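Local coordinates for Pgp2 (Campylobacter jejuni subsp. jejuni, PDB 6XJ6), which is a peptidoglycan hydrolase, probably an LD-carboxypeptidase, whose accessory NTF2 domain binds peptidoglycan through a pocket and directs helical cell shape, at residues T32-V41 against F53-G64; T74-G82 against P240-R251. All blocks are in the same frame, centred on the assembly; numbering follows the deposited sequence.

From the N terminus, strand 27-33 runs into the turn before strand 38-45, which pairs with strand 48-56. Interaction 1 (T32-V41 against F53-G64) closes the short loop of residues 42-52, the outer part of this hairpin, and holds the chain that follows it at the edge of the five-stranded YkuD sheet. Further on, T74-G82 brings strand 77-80 to the other edge of that sheet, where interaction 2 closes a far longer loop by meeting P240-R251 of the NTF2-like domain. The two loops come in series, neither enclosing nor crossing the other, yet the contacts touch: T74 OG1 probably accepts from G61 N and T74 O from K34 NZ. Interaction 1 is thus internal to the catalytic domain, while interaction 2 joins the two domains.

Interaction 1 (T32-V41 against F53-G64); sequences TNKTDKILRV and FEQKEIITGLMG
The side chain of I58 projects into the hollow between T32, K37 and L39. Its CG1 sits between the backbone N and the carbonyl carbon (chi1 74°), which sends CD1 inward to T32 CG2 at 3.6 Å, while I58 N donates to K37 O. I137 of strand 137-138 also touches I58, T32 and L39. Farther along the antiparallel hairpin, where L39 and Q55 exchange backbone hydrogen bonds, the L39 side chain slants across F53, CD2 to CE2 3.7 Å; V41 CG2 rests on F53 CB, and F147 of helix 141-151 meets the F53 ring edge-to-face. On the other face, R40 NE forms a 2.7 Å salt bridge with E54 OE1, which K51 shares, and I38 CG2 lies over one guanidinium face. Past the strands, the M63 chain bends twice and brings SD against K34 CB at 3.8 Å and CE against T35 OG1, itself hydrogen-bonded to E162 O. K37 NZ donates to T60 OG1 at 2.9 Å and to K34 O. K34 NZ meets L62 O on a lone pair at 3.0 Å and forms a salt bridge with E162. Backbone bonds thus join the strands beside apolar packing, whereas the two lysines hold the following chain, whose G61 lies about 7 Å from the side chain of C136, the predicted nucleophile.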
loop_
_atom_site.group_PDB
_atom_site.type_symbol
_atom_site.label_atom_id
_atom_site.label_comp_id
_atom_site.label_asym_id
_atom_site.label_seq_id
_atom_site.Cartn_x
_atom_site.Cartn_y
_atom_site.Cartn_z
ATOM N N THR A 32 -7.315 10.276 2.075
ATOM C CA THR A 32 -8.698 10.615 1.774
ATOM C C THR A 32 -9.620 9.774 2.644
ATOM O O THR A 32 -9.410 8.567 2.796
ATOM C CB THR A 32 -9.014 10.324 0.293
ATOM O OG1 THR A 32 -8.133 11.072 -0.548
ATOM C CG2 THR A 32 -10.446 10.702 -0.054
ATOM N N ASN A 33 -10.654 10.408 3.193
ATOM C CA ASN A 33 -11.706 9.703 3.915
ATOM C C ASN A 33 -13.013 9.875 3.153
ATOM O O ASN A 33 -13.498 11.000 2.987
ATOM C CB ASN A 33 -11.839 10.227 5.346
ATOM C CG ASN A 33 -12.823 9.414 6.171
ATOM O OD1 ASN A 33 -14.035 9.479 5.958
ATOM N ND2 ASN A 33 -12.304 8.635 7.107
ATOM N N LYS A 34 -13.581 8.759 2.682
ATOM C CA LYS A 34 -14.770 8.830 1.836
ATOM C C LYS A 34 -16.019 9.275 2.586
ATOM O O LYS A 34 -16.961 9.751 1.945
ATOM C CB LYS A 34 -15.039 7.478 1.185
ATOM C CG LYS A 34 -14.047 7.102 0.096
ATOM C CD LYS A 34 -14.158 5.632 -0.269
ATOM C CE LYS A 34 -15.523 5.286 -0.864
ATOM N NZ LYS A 34 -15.648 3.839 -1.186
ATOM N N THR A 35 -16.069 9.103 3.909
ATOM C CA THR A 35 -17.215 9.581 4.678
ATOM C C THR A 35 -17.072 11.063 4.998
ATOM O O THR A 35 -18.029 11.834 4.856
ATOM C CB THR A 35 -17.370 8.773 5.975
ATOM O OG1 THR A 35 -17.633 7.397 5.673
ATOM C CG2 THR A 35 -18.515 9.314 6.818
ATOM N N ASP A 36 -15.880 11.478 5.438
ATOM C CA ASP A 36 -15.661 12.866 5.822
ATOM C C ASP A 36 -15.577 13.790 4.616
ATOM O O ASP A 36 -15.753 15.005 4.762
ATOM C CB ASP A 36 -14.363 12.985 6.623
ATOM C CG ASP A 36 -14.384 12.175 7.902
ATOM O OD1 ASP A 36 -15.488 11.886 8.413
ATOM O OD2 ASP A 36 -13.288 11.840 8.407
ATOM N N LYS A 37 -15.312 13.241 3.432
ATOM C CA LYS A 37 -15.075 14.035 2.226
ATOM C C LYS A 37 -13.941 15.036 2.442
ATOM O O LYS A 37 -14.026 16.204 2.055
ATOM C CB LYS A 37 -16.352 14.724 1.737
ATOM C CG LYS A 37 -17.544 13.795 1.570
ATOM C CD LYS A 37 -17.277 12.662 0.583
ATOM C CE LYS A 37 -18.505 11.782 0.408
ATOM N NZ LYS A 37 -18.217 10.570 -0.403
ATOM N N ILE A 38 -12.855 14.556 3.047
ATOM C CA ILE A 38 -11.661 15.358 3.276
ATOM C C ILE A 38 -10.482 14.635 2.648
ATOM O O ILE A 38 -10.321 13.423 2.835
ATOM C CB ILE A 38 -11.390 15.608 4.775
ATOM C CG1 ILE A 38 -12.544 16.385 5.414
ATOM C CG2 ILE A 38 -10.076 16.381 4.954
ATOM C CD1 ILE A 38 -12.425 16.574 6.927
ATOM N N LEU A 39 -9.671 15.377 1.904
ATOM C CA LEU A 39 -8.389 14.905 1.406
ATOM C C LEU A 39 -7.298 15.784 2.000
ATOM O O LEU A 39 -7.408 17.017 1.985
ATOM C CB LEU A 39 -8.337 14.953 -0.127
ATOM C CG LEU A 39 -7.039 14.471 -0.790
ATOM C CD1 LEU A 39 -7.335 13.891 -2.176
ATOM C CD2 LEU A 39 -6.008 15.596 -0.912
ATOM N N ARG A 40 -6.263 15.148 2.543
ATOM C CA ARG A 40 -5.111 15.845 3.092
ATOM C C ARG A 40 -3.854 15.228 2.504
ATOM O O ARG A 40 -3.832 14.044 2.168
ATOM C CB ARG A 40 -5.079 15.739 4.624
ATOM C CG ARG A 40 -6.172 16.544 5.305
ATOM C CD ARG A 40 -6.406 16.150 6.753
ATOM N NE ARG A 40 -7.326 17.095 7.378
ATOM C CZ ARG A 40 -8.065 16.847 8.457
ATOM N NH1 ARG A 40 -8.013 15.668 9.063
ATOM N NH2 ARG A 40 -8.869 17.791 8.930
ATOM N N VAL A 41 -2.818 16.044 2.341
ATOM C CA VAL A 41 -1.499 15.552 1.967
ATOM C C VAL A 41 -0.563 15.792 3.135
ATOM O O VAL A 41 -0.436 16.924 3.624
ATOM C CB VAL A 41 -0.955 16.201 0.685
ATOM C CG1 VAL A 41 0.372 15.549 0.314
ATOM C CG2 VAL A 41 -1.945 16.053 -0.459
ATOM N N PHE A 53 -1.356 20.035 2.628
ATOM C CA PHE A 53 -2.500 20.345 1.788
ATOM C C PHE A 53 -3.749 19.778 2.444
ATOM O O PHE A 53 -3.710 18.727 3.095
ATOM C CB PHE A 53 -2.346 19.760 0.376
ATOM C CG PHE A 53 -3.546 19.983 -0.505
ATOM C CD1 PHE A 53 -3.624 21.098 -1.319
ATOM C CD2 PHE A 53 -4.593 19.078 -0.526
ATOM C CE1 PHE A 53 -4.726 21.321 -2.117
ATOM C CE2 PHE A 53 -5.701 19.295 -1.330
ATOM C CZ PHE A 53 -5.766 20.406 -2.128
ATOM N N GLU A 54 -4.857 20.485 2.258
ATOM C CA GLU A 54 -6.139 19.999 2.735
ATOM C C GLU A 54 -7.248 20.597 1.886
ATOM O O GLU A 54 -7.225 21.792 1.572
ATOM C CB GLU A 54 -6.344 20.386 4.202
ATOM C CG GLU A 54 -7.717 20.064 4.752
ATOM C CD GLU A 54 -7.844 20.503 6.188
ATOM O OE1 GLU A 54 -7.392 19.751 7.073
ATOM O OE2 GLU A 54 -8.347 21.625 6.424
ATOM N N GLN A 55 -8.219 19.763 1.520
ATOM C CA GLN A 55 -9.488 20.273 1.014
ATOM C C GLN A 55 -10.624 19.491 1.650
ATOM O O GLN A 55 -10.586 18.258 1.702
ATOM C CB GLN A 55 -9.612 20.200 -0.512
ATOM C CG GLN A 55 -10.759 21.074 -1.010
ATOM C CD GLN A 55 -11.283 20.682 -2.373
ATOM O OE1 GLN A 55 -10.625 20.891 -3.391
ATOM N NE2 GLN A 55 -12.489 20.126 -2.400
ATOM N N LYS A 56 -11.628 20.218 2.126
ATOM C CA LYS A 56 -12.853 19.619 2.629
ATOM C C LYS A 56 -13.919 19.657 1.536
ATOM O O LYS A 56 -13.778 20.330 0.512
ATOM C CB LYS A 56 -13.303 20.339 3.907
ATOM C CG LYS A 56 -12.207 20.349 4.994
ATOM C CD LYS A 56 -12.649 20.982 6.311
ATOM C CE LYS A 56 -11.518 20.932 7.334
ATOM N NZ LYS A 56 -11.825 21.672 8.593
ATOM N N GLU A 57 -14.987 18.889 1.754
ATOM C CA GLU A 57 -16.110 18.823 0.816
ATOM C C GLU A 57 -15.668 18.365 -0.579
ATOM O O GLU A 57 -16.140 18.868 -1.602
ATOM C CB GLU A 57 -16.887 20.145 0.777
ATOM C CG GLU A 57 -17.446 20.538 2.148
ATOM C CD GLU A 57 -18.205 21.857 2.144
ATOM O OE1 GLU A 57 -18.507 22.379 1.052
ATOM O OE2 GLU A 57 -18.496 22.373 3.245
ATOM N N ILE A 58 -14.756 17.398 -0.622
ATOM C CA ILE A 58 -14.330 16.798 -1.883
ATOM C C ILE A 58 -15.462 15.945 -2.442
ATOM O O ILE A 58 -16.428 15.633 -1.737
ATOM C CB ILE A 58 -13.061 15.939 -1.707
ATOM C CG1 ILE A 58 -13.408 14.624 -0.990
ATOM C CG2 ILE A 58 -11.984 16.724 -0.973
ATOM C CD1 ILE A 58 -12.221 13.731 -0.682
ATOM N N ILE A 59 -15.330 15.537 -3.700
ATOM C CA ILE A 59 -16.222 14.558 -4.314
ATOM C C ILE A 59 -15.426 13.287 -4.578
ATOM O O ILE A 59 -14.444 13.302 -5.334
ATOM C CB ILE A 59 -16.857 15.090 -5.609
ATOM C CG1 ILE A 59 -17.668 16.360 -5.335
ATOM C CG2 ILE A 59 -17.747 14.027 -6.248
ATOM C CD1 ILE A 59 -18.813 16.177 -4.351
ATOM N N THR A 60 -15.846 12.193 -3.954
ATOM C CA THR A 60 -15.364 10.860 -4.285
ATOM C C THR A 60 -16.442 10.098 -5.044
ATOM O O THR A 60 -17.566 10.573 -5.245
ATOM C CB THR A 60 -14.982 10.077 -3.023
ATOM O OG1 THR A 60 -16.162 9.710 -2.297
ATOM C CG2 THR A 60 -14.094 10.908 -2.121
ATOM N N GLY A 61 -16.079 8.891 -5.459
ATOM C CA GLY A 61 -17.041 7.951 -5.970
ATOM C C GLY A 61 -17.862 7.357 -4.843
ATOM O O GLY A 61 -17.832 7.798 -3.692
ATOM N N LEU A 62 -18.593 6.304 -5.190
ATOM C CA LEU A 62 -19.582 5.740 -4.290
ATOM C C LEU A 62 -18.931 5.034 -3.107
ATOM O O LEU A 62 -17.773 4.588 -3.152
ATOM C CB LEU A 62 -20.465 4.739 -5.031
ATOM C CG LEU A 62 -21.282 5.283 -6.208
ATOM C CD1 LEU A 62 -22.193 4.199 -6.751
ATOM C CD2 LEU A 62 -22.092 6.501 -5.801
ATOM N N MET A 63 -19.710 4.939 -2.033
ATOM C CA MET A 63 -19.305 4.211 -0.846
ATOM C C MET A 63 -19.289 2.711 -1.124
ATOM O O MET A 63 -19.902 2.209 -2.076
ATOM C CB MET A 63 -20.258 4.512 0.310
ATOM C CG MET A 63 -20.376 6.004 0.635
ATOM S SD MET A 63 -18.800 6.808 1.027
ATOM C CE MET A 63 -18.489 6.177 2.676
ATOM N N GLY A 64 -18.580 1.996 -0.262
ATOM C CA GLY A 64 -18.383 0.575 -0.417
ATOM C C GLY A 64 -17.039 0.249 -1.044
ATOM O O GLY A 64 -16.410 1.069 -1.713
HETATM O O HOH W 1 -15.911 17.650 4.230
HETATM O O HOH W 2 -18.529 11.941 -2.856
HETATM O O HOH W 3 -19.803 8.569 -1.743
#

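Interaction 2 (T74-G82 against P240-R251); sequences TPVGFYELG and PYPNLENETMYR
The Y241 ring lies with one face against the backbone of G77 and F78. G77 CA forms a CH-pi contact 4.0 Å from the ring centroid, and F78 N stands above the same face, offset toward the rim. With CG of Y241 anti to the backbone N (chi1 -164°), the ring is brought over this backbone and its CD2 comes within 3.5 Å of F78 CB. The hydroxyl bonds to N103, and a water lies within reach of it, of V76 O and of Y79 OH, which is hydrogen-bonded to D106. On the flank, V76 CG1 packs on P242 CB at 3.8 Å, while another water lies 2.8 Å from both V76 O and P242 O.

F78 and R251 cross at about a right angle, their ring and guanidinium planes 53° apart. F78 CE2 lies over one guanidinium face, offset toward its rim. P240 O approaches F78 CD1 at 3.4 Å; this carbonyl is buried without a hydrogen-bonding partner. R251 bends at chi3, turning NH1 to E80 OE2 in a weak, 3.4 Å salt bridge. The carboxylate meets the guanidinium edge with the two planes 75° apart; K155 pairs with E80 OE1. A water also joins R251 NH1 to F78 O.

Strand 77-80 is hydrogen-bonded along strand 156-161, whose F157 touches F78, E80 and R251. On the NTF2-like side, R251 packs against strand 263-275, and Y250 of the same strand 249-260 reaches helix 170-188, so the interface connects the edge of the catalytic sheet to the accessory domain.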
loop_
_atom_site.group_PDB
_atom_site.type_symbol
_atom_site.label_atom_id
_atom_site.label_comp_id
_atom_site.label_asym_id
_atom_site.label_seq_id
_atom_site.Cartn_x
_atom_site.Cartn_y
_atom_site.Cartn_z
ATOM N N THR A 74 -15.091 4.345 -5.163
ATOM C CA THR A 74 -13.694 4.696 -4.931
ATOM C C THR A 74 -13.031 3.605 -4.093
ATOM O O THR A 74 -13.563 3.233 -3.037
ATOM C CB THR A 74 -13.599 6.037 -4.217
ATOM O OG1 THR A 74 -14.029 7.075 -5.106
ATOM C CG2 THR A 74 -12.168 6.333 -3.771
ATOM N N PRO A 75 -11.898 3.062 -4.531
ATOM C CA PRO A 75 -11.261 1.985 -3.763
ATOM C C PRO A 75 -10.730 2.438 -2.412
ATOM O O PRO A 75 -10.214 3.549 -2.246
ATOM C CB PRO A 75 -10.126 1.495 -4.671
ATOM C CG PRO A 75 -9.963 2.494 -5.720
ATOM C CD PRO A 75 -11.173 3.376 -5.773
ATOM N N VAL A 76 -10.857 1.533 -1.454
ATOM C CA VAL A 76 -10.332 1.681 -0.105
ATOM C C VAL A 76 -9.051 0.864 -0.018
ATOM O O VAL A 76 -9.011 -0.290 -0.463
ATOM C CB VAL A 76 -11.377 1.191 0.910
ATOM C CG1 VAL A 76 -10.811 1.108 2.315
ATOM C CG2 VAL A 76 -12.603 2.093 0.861
ATOM N N GLY A 77 -7.998 1.457 0.535
ATOM C CA GLY A 77 -6.748 0.747 0.693
ATOM C C GLY A 77 -5.569 1.691 0.590
ATOM O O GLY A 77 -5.698 2.892 0.815
ATOM N N PHE A 78 -4.424 1.109 0.239
ATOM C CA PHE A 78 -3.165 1.837 0.147
ATOM C C PHE A 78 -2.591 1.627 -1.244
ATOM O O PHE A 78 -2.396 0.481 -1.671
ATOM C CB PHE A 78 -2.180 1.366 1.223
ATOM C CG PHE A 78 -1.093 2.353 1.519
ATOM C CD1 PHE A 78 -1.257 3.312 2.505
ATOM C CD2 PHE A 78 0.100 2.316 0.823
ATOM C CE1 PHE A 78 -0.249 4.214 2.787
ATOM C CE2 PHE A 78 1.108 3.220 1.102
ATOM C CZ PHE A 78 0.925 4.173 2.083
ATOM N N TYR A 79 -2.318 2.734 -1.931
ATOM C CA TYR A 79 -1.928 2.774 -3.330
ATOM C C TYR A 79 -0.765 3.748 -3.486
ATOM O O TYR A 79 -0.254 4.310 -2.509
ATOM C CB TYR A 79 -3.133 3.178 -4.200
ATOM C CG TYR A 79 -4.255 2.181 -4.112
ATOM C CD1 TYR A 79 -5.260 2.318 -3.162
ATOM C CD2 TYR A 79 -4.286 1.078 -4.946
ATOM C CE1 TYR A 79 -6.266 1.389 -3.047
ATOM C CE2 TYR A 79 -5.297 0.142 -4.848
ATOM C CZ TYR A 79 -6.281 0.299 -3.894
ATOM O OH TYR A 79 -7.266 -0.640 -3.779
ATOM N N GLU A 80 -0.342 3.942 -4.726
ATOM C CA GLU A 80 0.651 4.943 -5.069
ATOM C C GLU A 80 0.057 5.910 -6.078
ATOM O O GLU A 80 -0.904 5.588 -6.787
ATOM C CB GLU A 80 1.913 4.294 -5.634
ATOM C CG GLU A 80 2.509 3.282 -4.699
ATOM C CD GLU A 80 3.574 2.469 -5.359
ATOM O OE1 GLU A 80 4.642 3.043 -5.644
ATOM O OE2 GLU A 80 3.326 1.268 -5.618
ATOM N N LEU A 81 0.639 7.105 -6.128
ATOM C CA LEU A 81 0.208 8.153 -7.042
ATOM C C LEU A 81 1.281 8.405 -8.093
ATOM O O LEU A 81 2.465 8.557 -7.763
ATOM C CB LEU A 81 -0.077 9.452 -6.295
ATOM C CG LEU A 81 -0.917 10.460 -7.078
ATOM C CD1 LEU A 81 -2.344 9.970 -7.261
ATOM C CD2 LEU A 81 -0.898 11.798 -6.361
ATOM N N GLY A 82 0.858 8.450 -9.358
ATOM C CA GLY A 82 1.746 8.771 -10.452
ATOM C C GLY A 82 1.906 10.269 -10.645
ATOM O O GLY A 82 1.340 11.093 -9.927
ATOM N N PRO A 240 -0.075 1.404 7.006
ATOM C CA PRO A 240 -1.382 0.857 7.370
ATOM C C PRO A 240 -2.271 0.770 6.141
ATOM O O PRO A 240 -2.188 1.603 5.239
ATOM C CB PRO A 240 -1.920 1.887 8.375
ATOM C CG PRO A 240 -1.293 3.159 7.962
ATOM C CD PRO A 240 0.090 2.791 7.487
ATOM N N TYR A 241 -3.118 -0.256 6.121
ATOM C CA TYR A 241 -3.899 -0.604 4.934
ATOM C C TYR A 241 -5.386 -0.576 5.269
ATOM O O TYR A 241 -5.913 -1.548 5.842
ATOM C CB TYR A 241 -3.494 -1.982 4.399
ATOM C CG TYR A 241 -3.984 -2.219 2.985
ATOM C CD1 TYR A 241 -5.281 -2.644 2.740
ATOM C CD2 TYR A 241 -3.161 -1.974 1.888
ATOM C CE1 TYR A 241 -5.734 -2.847 1.463
ATOM C CE2 TYR A 241 -3.611 -2.165 0.608
ATOM C CZ TYR A 241 -4.900 -2.595 0.393
ATOM O OH TYR A 241 -5.381 -2.799 -0.883
ATOM N N PRO A 242 -6.098 0.507 4.954
ATOM C CA PRO A 242 -7.534 0.557 5.262
ATOM C C PRO A 242 -8.286 -0.541 4.538
ATOM O O PRO A 242 -7.993 -0.857 3.385
ATOM C CB PRO A 242 -7.960 1.940 4.762
ATOM C CG PRO A 242 -6.694 2.757 4.757
ATOM C CD PRO A 242 -5.615 1.785 4.393
ATOM N N ASN A 243 -9.281 -1.100 5.219
ATOM C CA ASN A 243 -10.087 -2.151 4.619
ATOM C C ASN A 243 -11.451 -2.178 5.294
ATOM O O ASN A 243 -11.642 -1.623 6.379
ATOM C CB ASN A 243 -9.392 -3.508 4.749
ATOM C CG ASN A 243 -9.272 -3.951 6.173
ATOM O OD1 ASN A 243 -10.148 -4.637 6.692
ATOM N ND2 ASN A 243 -8.192 -3.548 6.826
ATOM N N LEU A 244 -12.395 -2.841 4.630
ATOM C CA LEU A 244 -13.754 -2.987 5.133
ATOM C C LEU A 244 -14.028 -4.388 5.655
ATOM O O LEU A 244 -15.183 -4.823 5.679
ATOM C CB LEU A 244 -14.761 -2.615 4.047
ATOM C CG LEU A 244 -14.737 -1.130 3.692
ATOM C CD1 LEU A 244 -15.768 -0.815 2.629
ATOM C CD2 LEU A 244 -14.993 -0.295 4.931
ATOM N N GLU A 245 -12.987 -5.110 6.052
ATOM C CA GLU A 245 -13.129 -6.474 6.541
ATOM C C GLU A 245 -12.776 -6.588 8.015
ATOM O O GLU A 245 -12.612 -7.704 8.521
ATOM C CB GLU A 245 -12.252 -7.418 5.719
ATOM C CG GLU A 245 -12.561 -7.413 4.230
ATOM C CD GLU A 245 -13.013 -8.767 3.732
ATOM O OE1 GLU A 245 -13.944 -9.342 4.336
ATOM O OE2 GLU A 245 -12.431 -9.262 2.743
ATOM N N ASN A 246 -12.648 -5.462 8.712
ATOM C CA ASN A 246 -12.302 -5.464 10.128
ATOM C C ASN A 246 -11.032 -6.278 10.376
ATOM O O ASN A 246 -10.961 -7.110 11.284
ATOM C CB ASN A 246 -13.467 -5.988 10.971
ATOM C CG ASN A 246 -13.225 -5.837 12.459
ATOM O OD1 ASN A 246 -12.582 -4.884 12.900
ATOM N ND2 ASN A 246 -13.732 -6.785 13.244
ATOM N N GLU A 247 -10.021 -6.046 9.543
ATOM C CA GLU A 247 -8.731 -6.693 9.717
ATOM C C GLU A 247 -7.669 -5.630 9.931
ATOM O O GLU A 247 -7.794 -4.504 9.451
ATOM C CB GLU A 247 -8.335 -7.547 8.503
ATOM C CG GLU A 247 -9.240 -8.744 8.237
ATOM C CD GLU A 247 -9.057 -9.892 9.222
ATOM O OE1 GLU A 247 -8.099 -9.883 10.028
ATOM O OE2 GLU A 247 -9.889 -10.817 9.188
ATOM N N THR A 248 -6.621 -6.002 10.664
ATOM C CA THR A 248 -5.460 -5.137 10.840
ATOM C C THR A 248 -4.498 -5.499 9.724
ATOM O O THR A 248 -3.860 -6.550 9.761
ATOM C CB THR A 248 -4.828 -5.353 12.207
ATOM O OG1 THR A 248 -5.824 -5.171 13.216
ATOM C CG2 THR A 248 -3.688 -4.356 12.421
ATOM N N MET A 249 -4.428 -4.643 8.716
ATOM C CA MET A 249 -3.681 -4.928 7.503
ATOM C C MET A 249 -2.611 -3.872 7.294
ATOM O O MET A 249 -2.760 -2.711 7.694
ATOM C CB MET A 249 -4.601 -4.967 6.289
ATOM C CG MET A 249 -5.559 -6.122 6.342
ATOM S SD MET A 249 -6.696 -6.159 4.953
ATOM C CE MET A 249 -5.562 -6.318 3.601
ATOM N N TYR A 250 -1.512 -4.304 6.679
ATOM C CA TYR A 250 -0.416 -3.415 6.340
ATOM C C TYR A 250 0.128 -3.800 4.978
ATOM O O TYR A 250 0.014 -4.952 4.542
ATOM C CB TYR A 250 0.735 -3.521 7.344
ATOM C CG TYR A 250 0.500 -2.822 8.661
ATOM C CD1 TYR A 250 -0.266 -3.403 9.654
ATOM C CD2 TYR A 250 1.066 -1.586 8.918
ATOM C CE1 TYR A 250 -0.465 -2.750 10.884
ATOM C CE2 TYR A 250 0.865 -0.938 10.119
ATOM C CZ TYR A 250 0.101 -1.523 11.093
ATOM O OH TYR A 250 -0.077 -0.870 12.300
ATOM N N ARG A 251 0.732 -2.813 4.318
ATOM C CA ARG A 251 1.527 -3.027 3.120
ATOM C C ARG A 251 2.991 -2.880 3.506
ATOM O O ARG A 251 3.352 -1.936 4.211
ATOM C CB ARG A 251 1.171 -2.013 2.038
ATOM C CG ARG A 251 1.798 -2.339 0.720
ATOM C CD ARG A 251 1.599 -1.231 -0.277
ATOM N NE ARG A 251 2.754 -0.361 -0.236
ATOM C CZ ARG A 251 3.288 0.253 -1.283
ATOM N NH1 ARG A 251 2.761 0.130 -2.493
ATOM N NH2 ARG A 251 4.358 1.008 -1.103
HETATM O O HOH W 4 -9.181 -2.435 1.356
HETATM O O HOH W 5 -7.864 -2.810 -1.475
HETATM O O HOH W 6 -0.235 -0.589 -3.065
HETATM O O HOH W 7 6.379 1.304 -3.488
#